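Local coordinates for outer protein YopM (Yersinia pestis, PDB 1JL5) that probably acts as a leucine-rich repeat effector that alters host cell physiology and promotes bacterial survival in host tissues, at residues 226-231 with 246-251; 219-224 with 241-246; 55-60 with 79-84; 98-103 with 117-122. All coordinates share one frame; numbering follows the deposited sequence.

Interaction 1. Residues 226-231 with 246-251. With CA (calcium ion), chain B.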
loop_
_atom_site.group_PDB
_atom_site.type_symbol
_atom_site.label_atom_id
_atom_site.label_comp_id
_atom_site.label_asym_id
_atom_site.label_seq_id
_atom_site.Cartn_x
_atom_site.Cartn_y
_atom_site.Cartn_z
ATOM N N ILE A 226 -15.947 16.204 -15.251
ATOM C CA ILE A 226 -17.263 16.056 -14.669
ATOM C C ILE A 226 -18.201 15.908 -15.841
ATOM O O ILE A 226 -19.244 16.544 -15.923
ATOM C CB ILE A 226 -17.617 17.260 -13.777
ATOM C CG1 ILE A 226 -17.266 18.569 -14.481
ATOM C CG2 ILE A 226 -16.855 17.148 -12.462
ATOM C CD1 ILE A 226 -17.451 19.793 -13.596
ATOM N N LEU A 227 -17.779 15.054 -16.767
ATOM C CA LEU A 227 -18.548 14.772 -17.962
ATOM C C LEU A 227 -19.810 14.028 -17.597
ATOM O O LEU A 227 -19.758 12.923 -17.050
ATOM C CB LEU A 227 -17.718 13.939 -18.934
ATOM C CG LEU A 227 -16.465 14.648 -19.445
ATOM C CD1 LEU A 227 -15.679 13.717 -20.351
ATOM C CD2 LEU A 227 -16.875 15.915 -20.182
ATOM N N GLU A 228 -20.943 14.657 -17.895
ATOM C CA GLU A 228 -22.256 14.089 -17.630
ATOM C C GLU A 228 -22.477 13.036 -18.690
ATOM O O GLU A 228 -23.184 12.060 -18.487
ATOM C CB GLU A 228 -23.337 15.155 -17.783
ATOM C CG GLU A 228 -23.166 16.393 -16.922
ATOM C CD GLU A 228 -23.405 16.118 -15.456
ATOM O OE1 GLU A 228 -24.355 15.372 -15.145
ATOM O OE2 GLU A 228 -22.653 16.660 -14.623
ATOM N N GLU A 229 -21.861 13.263 -19.837
ATOM C CA GLU A 229 -21.987 12.360 -20.959
ATOM C C GLU A 229 -20.834 12.603 -21.899
ATOM O O GLU A 229 -20.142 13.612 -21.808
ATOM C CB GLU A 229 -23.294 12.624 -21.702
ATOM C CG GLU A 229 -23.424 14.064 -22.149
ATOM C CD GLU A 229 -24.691 14.337 -22.928
ATOM O OE1 GLU A 229 -25.771 13.878 -22.495
ATOM O OE2 GLU A 229 -24.601 15.025 -23.969
ATOM N N LEU A 230 -20.633 11.658 -22.802
ATOM C CA LEU A 230 -19.588 11.770 -23.793
ATOM C C LEU A 230 -20.281 12.279 -25.041
ATOM O O LEU A 230 -21.474 12.067 -25.219
ATOM C CB LEU A 230 -18.966 10.401 -24.056
ATOM C CG LEU A 230 -18.157 9.825 -22.896
ATOM C CD1 LEU A 230 -17.560 8.479 -23.295
ATOM C CD2 LEU A 230 -17.056 10.808 -22.524
ATOM N N PRO A 231 -19.556 12.987 -25.911
ATOM C CA PRO A 231 -20.238 13.463 -27.113
ATOM C C PRO A 231 -20.468 12.254 -28.006
ATOM O O PRO A 231 -20.066 11.138 -27.665
ATOM C CB PRO A 231 -19.233 14.435 -27.709
ATOM C CG PRO A 231 -17.928 13.798 -27.349
ATOM C CD PRO A 231 -18.142 13.393 -25.907
ATOM N N ASN A 246 -13.615 8.291 -14.191
ATOM C CA ASN A 246 -13.818 9.333 -13.213
ATOM C C ASN A 246 -14.579 10.531 -13.700
ATOM O O ASN A 246 -14.147 11.670 -13.547
ATOM C CB ASN A 246 -12.468 9.760 -12.666
ATOM C CG ASN A 246 -11.839 8.679 -11.860
ATOM O OD1 ASN A 246 -12.333 8.346 -10.789
ATOM N ND2 ASN A 246 -10.762 8.094 -12.371
ATOM N N ASN A 247 -15.723 10.264 -14.295
ATOM C CA ASN A 247 -16.570 11.328 -14.760
ATOM C C ASN A 247 -17.928 11.084 -14.161
ATOM O O ASN A 247 -18.045 10.416 -13.136
ATOM C CB ASN A 247 -16.608 11.347 -16.281
ATOM C CG ASN A 247 -15.429 12.089 -16.860
ATOM O OD1 ASN A 247 -15.281 13.286 -16.632
ATOM N ND2 ASN A 247 -14.573 11.385 -17.591
ATOM N N LEU A 248 -18.955 11.629 -14.790
ATOM C CA LEU A 248 -20.301 11.466 -14.288
ATOM C C LEU A 248 -21.131 10.778 -15.345
ATOM O O LEU A 248 -22.295 11.103 -15.548
ATOM C CB LEU A 248 -20.882 12.832 -13.952
ATOM C CG LEU A 248 -20.075 13.539 -12.867
ATOM C CD1 LEU A 248 -20.536 14.982 -12.729
ATOM C CD2 LEU A 248 -20.244 12.782 -11.563
ATOM N N LEU A 249 -20.519 9.815 -16.017
ATOM C CA LEU A 249 -21.202 9.082 -17.065
ATOM C C LEU A 249 -22.173 8.066 -16.497
ATOM O O LEU A 249 -21.824 7.305 -15.598
ATOM C CB LEU A 249 -20.183 8.376 -17.950
ATOM C CG LEU A 249 -19.139 9.280 -18.601
ATOM C CD1 LEU A 249 -18.209 8.432 -19.467
ATOM C CD2 LEU A 249 -19.832 10.360 -19.429
ATOM N N LYS A 250 -23.393 8.066 -17.022
ATOM C CA LYS A 250 -24.422 7.121 -16.595
ATOM C C LYS A 250 -24.557 6.124 -17.735
ATOM O O LYS A 250 -25.015 4.998 -17.558
ATOM C CB LYS A 250 -25.767 7.821 -16.386
ATOM C CG LYS A 250 -25.737 9.035 -15.486
ATOM C CD LYS A 250 -25.129 10.226 -16.211
ATOM C CE LYS A 250 -25.136 11.473 -15.347
ATOM N NZ LYS A 250 -24.436 12.592 -16.031
ATOM N N THR A 251 -24.172 6.572 -18.921
ATOM C CA THR A 251 -24.223 5.742 -20.108
ATOM C C THR A 251 -23.145 6.224 -21.045
ATOM O O THR A 251 -22.612 7.322 -20.903
ATOM C CB THR A 251 -25.568 5.873 -20.864
ATOM O OG1 THR A 251 -25.713 7.219 -21.330
ATOM C CG2 THR A 251 -26.736 5.530 -19.962
HETATM CA CA CA B . -12.462 7.826 -8.823
HETATM O O HOH W 1 -23.875 9.794 -19.226
HETATM O O HOH W 2 -22.137 9.441 -22.417
HETATM O O HOH W 3 -10.364 8.482 -8.505
HETATM O O HOH W 4 -11.734 5.752 -9.030
HETATM O O HOH W 5 -13.517 9.759 -8.081
#

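Interaction 2. Residues 219-224 with 241-246. With CA (calcium ion), chain B.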
loop_
_atom_site.group_PDB
_atom_site.type_symbol
_atom_site.label_atom_id
_atom_site.label_comp_id
_atom_site.label_asym_id
_atom_site.label_seq_id
_atom_site.Cartn_x
_atom_site.Cartn_y
_atom_site.Cartn_z
ATOM N N SER A 219 -7.715 9.281 -30.228
ATOM C CA SER A 219 -7.673 9.090 -28.803
ATOM C C SER A 219 -8.149 10.293 -28.028
ATOM O O SER A 219 -7.838 11.439 -28.360
ATOM C CB SER A 219 -6.242 8.752 -28.388
ATOM O OG SER A 219 -6.173 8.490 -27.005
ATOM N N ILE A 220 -8.936 10.024 -26.999
ATOM C CA ILE A 220 -9.404 11.077 -26.138
ATOM C C ILE A 220 -9.328 10.558 -24.719
ATOM O O ILE A 220 -9.892 9.512 -24.375
ATOM C CB ILE A 220 -10.843 11.545 -26.459
ATOM C CG1 ILE A 220 -11.189 12.736 -25.553
ATOM C CG2 ILE A 220 -11.836 10.409 -26.282
ATOM C CD1 ILE A 220 -12.373 13.530 -26.002
ATOM N N VAL A 221 -8.563 11.283 -23.918
ATOM C CA VAL A 221 -8.365 10.971 -22.523
ATOM C C VAL A 221 -8.982 12.165 -21.827
ATOM O O VAL A 221 -8.473 13.280 -21.912
ATOM C CB VAL A 221 -6.871 10.856 -22.211
ATOM C CG1 VAL A 221 -6.651 10.661 -20.721
ATOM C CG2 VAL A 221 -6.288 9.685 -22.986
ATOM N N ALA A 222 -10.108 11.933 -21.173
ATOM C CA ALA A 222 -10.815 13.010 -20.506
ATOM C C ALA A 222 -11.349 12.505 -19.190
ATOM O O ALA A 222 -12.416 12.916 -18.732
ATOM C CB ALA A 222 -11.956 13.502 -21.387
ATOM N N GLY A 223 -10.602 11.593 -18.588
ATOM C CA GLY A 223 -11.010 11.061 -17.313
ATOM C C GLY A 223 -10.885 12.157 -16.282
ATOM O O GLY A 223 -10.226 13.178 -16.507
ATOM N N ASN A 224 -11.536 11.958 -15.148
ATOM C CA ASN A 224 -11.469 12.922 -14.072
ATOM C C ASN A 224 -11.896 14.314 -14.421
ATOM O O ASN A 224 -11.236 15.296 -14.096
ATOM C CB ASN A 224 -10.074 12.954 -13.484
ATOM C CG ASN A 224 -9.948 12.036 -12.327
ATOM O OD1 ASN A 224 -10.665 12.186 -11.341
ATOM N ND2 ASN A 224 -9.055 11.060 -12.430
ATOM N N THR A 241 -9.150 5.103 -28.738
ATOM C CA THR A 241 -8.954 5.181 -27.309
ATOM C C THR A 241 -9.824 6.216 -26.661
ATOM O O THR A 241 -9.819 7.383 -27.039
ATOM C CB THR A 241 -7.500 5.489 -26.949
ATOM O OG1 THR A 241 -6.694 4.350 -27.254
ATOM C CG2 THR A 241 -7.377 5.806 -25.460
ATOM N N ILE A 242 -10.590 5.773 -25.682
ATOM C CA ILE A 242 -11.433 6.681 -24.947
ATOM C C ILE A 242 -11.222 6.433 -23.480
ATOM O O ILE A 242 -11.434 5.330 -22.990
ATOM C CB ILE A 242 -12.927 6.479 -25.215
ATOM C CG1 ILE A 242 -13.275 6.887 -26.641
ATOM C CG2 ILE A 242 -13.741 7.316 -24.214
ATOM C CD1 ILE A 242 -14.723 6.628 -26.975
ATOM N N TYR A 243 -10.773 7.469 -22.793
ATOM C CA TYR A 243 -10.594 7.418 -21.361
ATOM C C TYR A 243 -11.561 8.468 -20.895
ATOM O O TYR A 243 -11.406 9.645 -21.210
ATOM C CB TYR A 243 -9.168 7.793 -20.967
ATOM C CG TYR A 243 -8.262 6.596 -20.889
ATOM C CD1 TYR A 243 -8.130 5.730 -21.970
ATOM C CD2 TYR A 243 -7.554 6.311 -19.726
ATOM C CE1 TYR A 243 -7.319 4.611 -21.899
ATOM C CE2 TYR A 243 -6.736 5.188 -19.640
ATOM C CZ TYR A 243 -6.626 4.342 -20.732
ATOM O OH TYR A 243 -5.835 3.220 -20.658
ATOM N N ALA A 244 -12.592 8.031 -20.189
ATOM C CA ALA A 244 -13.597 8.941 -19.666
ATOM C C ALA A 244 -13.868 8.472 -18.250
ATOM O O ALA A 244 -14.964 8.618 -17.713
ATOM C CB ALA A 244 -14.857 8.877 -20.513
ATOM N N ASP A 245 -12.839 7.881 -17.662
ATOM C CA ASP A 245 -12.913 7.386 -16.305
ATOM C C ASP A 245 -13.159 8.573 -15.402
ATOM O O ASP A 245 -12.955 9.721 -15.795
ATOM C CB ASP A 245 -11.586 6.754 -15.906
ATOM C CG ASP A 245 -10.424 7.714 -16.080
ATOM O OD1 ASP A 245 -10.058 7.992 -17.242
ATOM O OD2 ASP A 245 -9.892 8.208 -15.064
ATOM N N ASN A 246 -13.615 8.291 -14.191
ATOM C CA ASN A 246 -13.818 9.333 -13.213
ATOM C C ASN A 246 -14.579 10.531 -13.700
ATOM O O ASN A 246 -14.147 11.670 -13.547
ATOM C CB ASN A 246 -12.468 9.760 -12.666
ATOM C CG ASN A 246 -11.839 8.679 -11.860
ATOM O OD1 ASN A 246 -12.333 8.346 -10.789
ATOM N ND2 ASN A 246 -10.762 8.094 -12.371
HETATM CA CA CA B . -12.462 7.826 -8.823
HETATM O O HOH W 6 -8.340 9.696 -18.238
HETATM O O HOH W 7 -7.999 10.182 -15.247
HETATM O O HOH W 3 -10.364 8.482 -8.505
HETATM O O HOH W 4 -11.734 5.752 -9.030
HETATM O O HOH W 5 -13.517 9.759 -8.081
#

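Interaction 3. Residues 55-60 with 79-84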
loop_
_atom_site.group_PDB
_atom_site.type_symbol
_atom_site.label_atom_id
_atom_site.label_comp_id
_atom_site.label_asym_id
_atom_site.label_seq_id
_atom_site.Cartn_x
_atom_site.Cartn_y
_atom_site.Cartn_z
ATOM N N GLY A 55 21.063 26.229 -6.840
ATOM C CA GLY A 55 21.413 25.064 -7.629
ATOM C C GLY A 55 21.201 25.192 -9.120
ATOM O O GLY A 55 21.195 24.189 -9.835
ATOM N N GLU A 56 21.018 26.414 -9.602
ATOM C CA GLU A 56 20.834 26.604 -11.028
ATOM C C GLU A 56 22.130 26.220 -11.710
ATOM O O GLU A 56 23.208 26.654 -11.317
ATOM C CB GLU A 56 20.478 28.051 -11.335
ATOM C CG GLU A 56 19.198 28.483 -10.672
ATOM C CD GLU A 56 18.564 29.650 -11.366
ATOM O OE1 GLU A 56 18.703 29.741 -12.602
ATOM O OE2 GLU A 56 17.912 30.461 -10.684
ATOM N N GLN A 57 22.025 25.375 -12.719
ATOM C CA GLN A 57 23.196 24.925 -13.439
ATOM C C GLN A 57 23.354 25.750 -14.701
ATOM O O GLN A 57 23.299 25.247 -15.818
ATOM C CB GLN A 57 23.043 23.441 -13.744
ATOM C CG GLN A 57 22.906 22.644 -12.463
ATOM C CD GLN A 57 22.568 21.202 -12.703
ATOM O OE1 GLN A 57 21.509 20.884 -13.238
ATOM N NE2 GLN A 57 23.466 20.311 -12.304
ATOM N N ARG A 58 23.545 27.045 -14.500
ATOM C CA ARG A 58 23.700 27.952 -15.613
ATOM C C ARG A 58 24.987 27.682 -16.361
ATOM O O ARG A 58 25.053 27.881 -17.568
ATOM C CB ARG A 58 23.643 29.385 -15.115
ATOM C CG ARG A 58 22.354 29.648 -14.390
ATOM C CD ARG A 58 21.999 31.103 -14.381
ATOM N NE ARG A 58 20.661 31.292 -13.842
ATOM C CZ ARG A 58 20.041 32.463 -13.794
ATOM N NH1 ARG A 58 20.648 33.548 -14.257
ATOM N NH2 ARG A 58 18.821 32.549 -13.283
ATOM N N GLU A 59 26.008 27.211 -15.657
ATOM C CA GLU A 59 27.262 26.922 -16.329
ATOM C C GLU A 59 27.010 25.879 -17.400
ATOM O O GLU A 59 27.442 26.029 -18.541
ATOM C CB GLU A 59 28.306 26.402 -15.350
ATOM C CG GLU A 59 29.599 26.013 -16.041
ATOM C CD GLU A 59 30.695 25.690 -15.059
ATOM O OE1 GLU A 59 30.902 26.499 -14.135
ATOM O OE2 GLU A 59 31.357 24.638 -15.208
ATOM N N MET A 60 26.302 24.819 -17.026
ATOM C CA MET A 60 25.985 23.764 -17.974
ATOM C C MET A 60 25.096 24.355 -19.054
ATOM O O MET A 60 25.270 24.079 -20.239
ATOM C CB MET A 60 25.250 22.619 -17.281
ATOM C CG MET A 60 24.809 21.514 -18.234
ATOM S SD MET A 60 26.193 20.599 -18.944
ATOM C CE MET A 60 26.430 21.431 -20.504
ATOM N N ASN A 79 17.423 20.838 -20.050
ATOM C CA ASN A 79 16.563 20.149 -19.106
ATOM C C ASN A 79 17.145 19.976 -17.726
ATOM O O ASN A 79 18.331 19.704 -17.555
ATOM C CB ASN A 79 16.161 18.771 -19.630
ATOM C CG ASN A 79 15.357 18.848 -20.896
ATOM O OD1 ASN A 79 14.646 19.826 -21.132
ATOM N ND2 ASN A 79 15.446 17.809 -21.716
ATOM N N ASN A 80 16.278 20.139 -16.740
ATOM C CA ASN A 80 16.637 19.958 -15.349
ATOM C C ASN A 80 17.925 20.653 -14.934
ATOM O O ASN A 80 18.786 20.052 -14.291
ATOM C CB ASN A 80 16.731 18.461 -15.056
ATOM C CG ASN A 80 16.628 18.162 -13.591
ATOM O OD1 ASN A 80 15.784 18.729 -12.900
ATOM N ND2 ASN A 80 17.480 17.270 -13.100
ATOM N N LEU A 81 18.049 21.924 -15.295
ATOM C CA LEU A 81 19.231 22.689 -14.937
ATOM C C LEU A 81 18.876 23.685 -13.851
ATOM O O LEU A 81 19.677 24.542 -13.491
ATOM C CB LEU A 81 19.789 23.406 -16.165
ATOM C CG LEU A 81 20.314 22.458 -17.245
ATOM C CD1 LEU A 81 20.944 23.256 -18.382
ATOM C CD2 LEU A 81 21.337 21.513 -16.624
ATOM N N GLY A 82 17.661 23.558 -13.331
ATOM C CA GLY A 82 17.201 24.440 -12.277
ATOM C C GLY A 82 17.220 25.901 -12.668
ATOM O O GLY A 82 17.258 26.780 -11.810
ATOM N N LEU A 83 17.177 26.168 -13.966
ATOM C CA LEU A 83 17.209 27.538 -14.453
ATOM C C LEU A 83 15.950 28.311 -14.101
ATOM O O LEU A 83 14.848 27.910 -14.464
ATOM C CB LEU A 83 17.399 27.535 -15.964
ATOM C CG LEU A 83 18.540 26.626 -16.411
ATOM C CD1 LEU A 83 18.715 26.735 -17.912
ATOM C CD2 LEU A 83 19.823 27.011 -15.680
ATOM N N SER A 84 16.114 29.418 -13.384
ATOM C CA SER A 84 14.977 30.242 -13.011
ATOM C C SER A 84 14.690 31.188 -14.167
ATOM O O SER A 84 13.717 31.936 -14.153
ATOM C CB SER A 84 15.273 31.036 -11.740
ATOM O OG SER A 84 16.439 31.819 -11.889
#

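Interaction 4. Residues 98-103 with 117-122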
loop_
_atom_site.group_PDB
_atom_site.type_symbol
_atom_site.label_atom_id
_atom_site.label_comp_id
_atom_site.label_asym_id
_atom_site.label_seq_id
_atom_site.Cartn_x
_atom_site.Cartn_y
_atom_site.Cartn_z
ATOM N N ALA A 98 13.782 23.109 -22.499
ATOM C CA ALA A 98 14.214 23.623 -21.208
ATOM C C ALA A 98 13.277 23.064 -20.155
ATOM O O ALA A 98 12.824 23.768 -19.254
ATOM C CB ALA A 98 14.171 25.143 -21.209
ATOM N N SER A 99 12.986 21.780 -20.287
ATOM C CA SER A 99 12.100 21.105 -19.360
ATOM C C SER A 99 12.736 21.035 -17.986
ATOM O O SER A 99 13.956 21.080 -17.847
ATOM C CB SER A 99 11.819 19.687 -19.848
ATOM O OG SER A 99 11.433 19.698 -21.209
ATOM N N CYS A 100 11.888 20.931 -16.974
ATOM C CA CYS A 100 12.342 20.804 -15.602
ATOM C C CYS A 100 13.327 21.858 -15.137
ATOM O O CYS A 100 14.466 21.559 -14.807
ATOM C CB CYS A 100 12.934 19.414 -15.400
ATOM S SG CYS A 100 11.776 18.102 -15.855
ATOM N N ASN A 101 12.876 23.099 -15.119
ATOM C CA ASN A 101 13.688 24.195 -14.641
ATOM C C ASN A 101 12.717 24.986 -13.794
ATOM O O ASN A 101 11.644 24.482 -13.467
ATOM C CB ASN A 101 14.224 25.026 -15.808
ATOM C CG ASN A 101 15.370 24.339 -16.529
ATOM O OD1 ASN A 101 16.440 24.132 -15.957
ATOM N ND2 ASN A 101 15.148 23.974 -17.784
ATOM N N SER A 102 13.081 26.205 -13.429
ATOM C CA SER A 102 12.204 27.035 -12.620
ATOM C C SER A 102 11.847 28.267 -13.411
ATOM O O SER A 102 11.653 29.346 -12.852
ATOM C CB SER A 102 12.899 27.453 -11.332
ATOM O OG SER A 102 13.241 26.319 -10.570
ATOM N N LEU A 103 11.770 28.102 -14.723
ATOM C CA LEU A 103 11.447 29.213 -15.596
ATOM C C LEU A 103 10.084 29.780 -15.256
ATOM O O LEU A 103 9.093 29.062 -15.226
ATOM C CB LEU A 103 11.469 28.756 -17.051
ATOM C CG LEU A 103 12.796 28.157 -17.514
ATOM C CD1 LEU A 103 12.662 27.680 -18.941
ATOM C CD2 LEU A 103 13.908 29.196 -17.388
ATOM N N LEU A 117 9.769 23.013 -25.690
ATOM C CA LEU A 117 9.543 22.037 -24.630
ATOM C C LEU A 117 10.055 22.607 -23.327
ATOM O O LEU A 117 11.229 22.465 -22.997
ATOM C CB LEU A 117 10.277 20.727 -24.910
ATOM C CG LEU A 117 9.568 19.651 -25.726
ATOM C CD1 LEU A 117 9.371 20.123 -27.151
ATOM C CD2 LEU A 117 10.395 18.369 -25.686
ATOM N N VAL A 118 9.169 23.255 -22.590
ATOM C CA VAL A 118 9.536 23.850 -21.323
ATOM C C VAL A 118 8.598 23.341 -20.249
ATOM O O VAL A 118 8.164 24.080 -19.369
ATOM C CB VAL A 118 9.468 25.383 -21.403
ATOM C CG1 VAL A 118 10.570 25.892 -22.318
ATOM C CG2 VAL A 118 8.110 25.812 -21.927
ATOM N N ASP A 119 8.274 22.059 -20.341
ATOM C CA ASP A 119 7.403 21.437 -19.364
ATOM C C ASP A 119 8.142 21.479 -18.040
ATOM O O ASP A 119 9.372 21.565 -18.010
ATOM C CB ASP A 119 7.143 19.988 -19.741
ATOM C CG ASP A 119 8.421 19.220 -19.951
ATOM O OD1 ASP A 119 9.094 19.486 -20.968
ATOM O OD2 ASP A 119 8.767 18.369 -19.100
ATOM N N ASN A 120 7.392 21.423 -16.948
ATOM C CA ASN A 120 7.992 21.432 -15.629
ATOM C C ASN A 120 8.832 22.670 -15.380
ATOM O O ASN A 120 10.046 22.610 -15.205
ATOM C CB ASN A 120 8.822 20.170 -15.443
ATOM C CG ASN A 120 7.970 18.926 -15.476
ATOM O OD1 ASN A 120 7.254 18.635 -14.523
ATOM N ND2 ASN A 120 8.020 18.200 -16.585
ATOM N N ASN A 121 8.149 23.799 -15.387
ATOM C CA ASN A 121 8.757 25.078 -15.120
ATOM C C ASN A 121 7.701 25.828 -14.351
ATOM O O ASN A 121 6.698 25.242 -13.963
ATOM C CB ASN A 121 9.121 25.783 -16.424
ATOM C CG ASN A 121 10.442 25.307 -16.968
ATOM O OD1 ASN A 121 11.473 25.486 -16.331
ATOM N ND2 ASN A 121 10.422 24.686 -18.139
ATOM N N ASN A 122 7.918 27.115 -14.133
ATOM C CA ASN A 122 6.971 27.917 -13.378
ATOM C C ASN A 122 6.375 28.986 -14.265
ATOM O O ASN A 122 6.054 30.079 -13.809
ATOM C CB ASN A 122 7.689 28.550 -12.188
ATOM C CG ASN A 122 8.319 27.513 -11.279
ATOM O OD1 ASN A 122 9.268 27.798 -10.550
ATOM N ND2 ASN A 122 7.784 26.301 -11.311
HETATM O O HOH W 8 9.139 23.915 -11.417
#

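Interaction 1. Residues 226-231 with 246-251
Leu-227 and Asn-247 lie side by side and point the same way. CB of Leu-227 comes to 3.6 Å from CG of Asn-247, so the amide runs along the leucine branch. The backbone N of Leu-227 donates to OD1 of Asn-247 at 3.1 Å, although the place of this oxygen is less sure. ND2 of Asn-247 donates hydrogen bonds to the carbonyls of Ala-244 and Ala-222. This matches the asparagine ladder of leucine-rich repeats: the buried amide of Asn-247 ties its own turn to that of the repeat before. N of Leu-248 donates to O of Leu-227 at 2.7 Å. Leu-230 and Leu-249 meet at about a right angle, with CG of Leu-230 3.7 Å from CD1 of Leu-249. Glu-228 and Leu-248 again run alongside each other. CD1 of Leu-248 also rests 3.8 Å from CB of Ile-226. Lys-250 is bent at chi2 (76°) and straight beyond it. The bend folds NZ back to the carbonyl O of Glu-228 at 2.8 Å, in the carbonyl plane and on a lone pair. NZ also forms a salt bridge to OE1 of Glu-228 at 2.9 Å, entering 48° out of the carboxylate plane. Arg-310 of the second subunit pairs with the same carboxylate, a salt bridge that links this contact to the neighbouring chain. Waters also bridge the two segments. Both segments are loops of successive repeats. Segment 226-231 follows strand 219-221 and precedes strand 241-243, and segment 246-251 leads from strand 241-243 toward strand 261-263.

Interaction 2. Residues 219-224 with 241-246
Chi1 is -93° in Asn-224 and -68° in Asn-246, which sends both side chains the same way. Their amides stack with planes 9° apart, and CG of Asn-224 lies 3.4 Å from CB of Asn-246. ND2 of Asn-246 donates at 2.8 Å to OD2 of Asp-245, which accepts on its anti lone pair. This bond helps to fix the rotation of the amide. OD1 of Asn-246 binds the calcium ion at 2.0 Å. Three waters, Asp-266 and Asn-326 of the second subunit also bind this ion, so the metal bridges two chains. A water joins ND2 of Asn-224 to OD2 of Asp-245. Further back the segments pair as the parallel strands of two successive leucine-rich repeats, LRR 8 and LRR 9. N of Ile-220 donates to O of Thr-241, N of Tyr-243 to O of Ile-220 at 2.7 Å, and N of Ala-222 to O of Tyr-243. Val-221 and Tyr-243 run side by side on one face, with Ser-219 and Thr-241. Ile-220 and Ile-242 meet on the other face, CG2 of Ile-220 being 3.8 Å from CG1 of Ile-242. Strand 199-201 continues the row beyond strand 219-221, and strand 261-263 continues it beyond strand 241-243.

Interaction 3. Residues 55-60 with 79-84
OG of Ser-84 sits at the edge of the Arg-58 guanidinium, near its plane, and takes a weak bond from NH2 at 2.9 Å. OE1 of Glu-56 lies at the guanidinium edge too, in its plane. Arg-58 grips it side-on with two nitrogens, NE at 2.8 Å and NH2 at 2.9 Å from OE1. The carboxylate is not coplanar with this pair, since NE meets OE1 56° out of the carboxylate plane. OE1 has a third donor, the backbone N of Ser-84 at 2.7 Å, which arrives 62° out of that plane. The Glu-56 chain is extended beyond CG, which carries the carboxylate across to Ser-84. Trp-46 makes a cation-pi contact with Arg-58, and its carbonyl accepts from NH1. Gln-57 is the N-cap residue of helix 58-71, which belongs to the helical part preceding the leucine-rich repeats. N of Gln-57 donates to O of Leu-81 at 2.6 Å, almost straight at 177°. This bond fastens the helix start to the first annotated repeat. CG of Met-60 packs on CD2 of Leu-81 at 3.8 Å, and CG of Arg-58 lies 3.9 Å from CD2 of Leu-83. Arg-338 of the third subunit bonds to the carbonyls of Gly-55 and Asn-80, while Tyr-300 of that subunit packs against Leu-81.

Interaction 4. Residues 98-103 with 117-122
The carbonyl O of Ala-98 is gripped by two amide nitrogens, ND2 of Asn-121 and ND2 of Asn-101, each at 2.8 Å. They come from opposite faces of its plane. The bond from Asn-121 is nearly straight (178°), and the oxygen lies in the plane of that amide. ND2 of Asn-121 gives a second bond to O of Val-118 at 2.6 Å. ND2 of Asn-101 likewise reaches O of Leu-78 in the repeat before. The two amides run side by side, with planes 15° apart and nearly coplanar. Each one thus bonds to its own turn and to the turn before it, as in the asparagine ladder of leucine-rich repeats. OG of Ser-99 donates to OD1 of Asp-119, but the modelled 2.4 Å between OG and OD1 is too short to be trusted. OD2 of Asp-119 accepts from ND2 of Asn-120. Two backbone bonds run beside these groups, from N of Cys-100 to O of Asp-119 at 2.8 Å and from N of Asn-101 to O of Asn-120 at 2.9 Å. On the buried side, CB of Ala-98 touches CG1 of Val-118 at 3.8 Å. Segment 98-103 follows strand 95-97, and segment 117-122 takes the chain from the end of strand 115-117 into the loop before strand 135-137.

In the fold
From the N terminus, interaction 3 comes first and closes the loop that holds most of helix 58-71 and strand 75-77. It ties the helical part to the first repeat. Interaction 4 follows in series and joins repeats 2 and 3 across strand 115-117. It touches interaction 3 through Leu-83 with Ser-102 and Asn-79 with Ser-99. Interactions 1 and 2 lie much further along, with centres about 33 Å and about 26 Å from that of interaction 4. Their segments alternate along the chain, so the two cross. They share Asn-246 and together join repeats 8 and 9, interaction 2 at the strands and interaction 1 in the following loops.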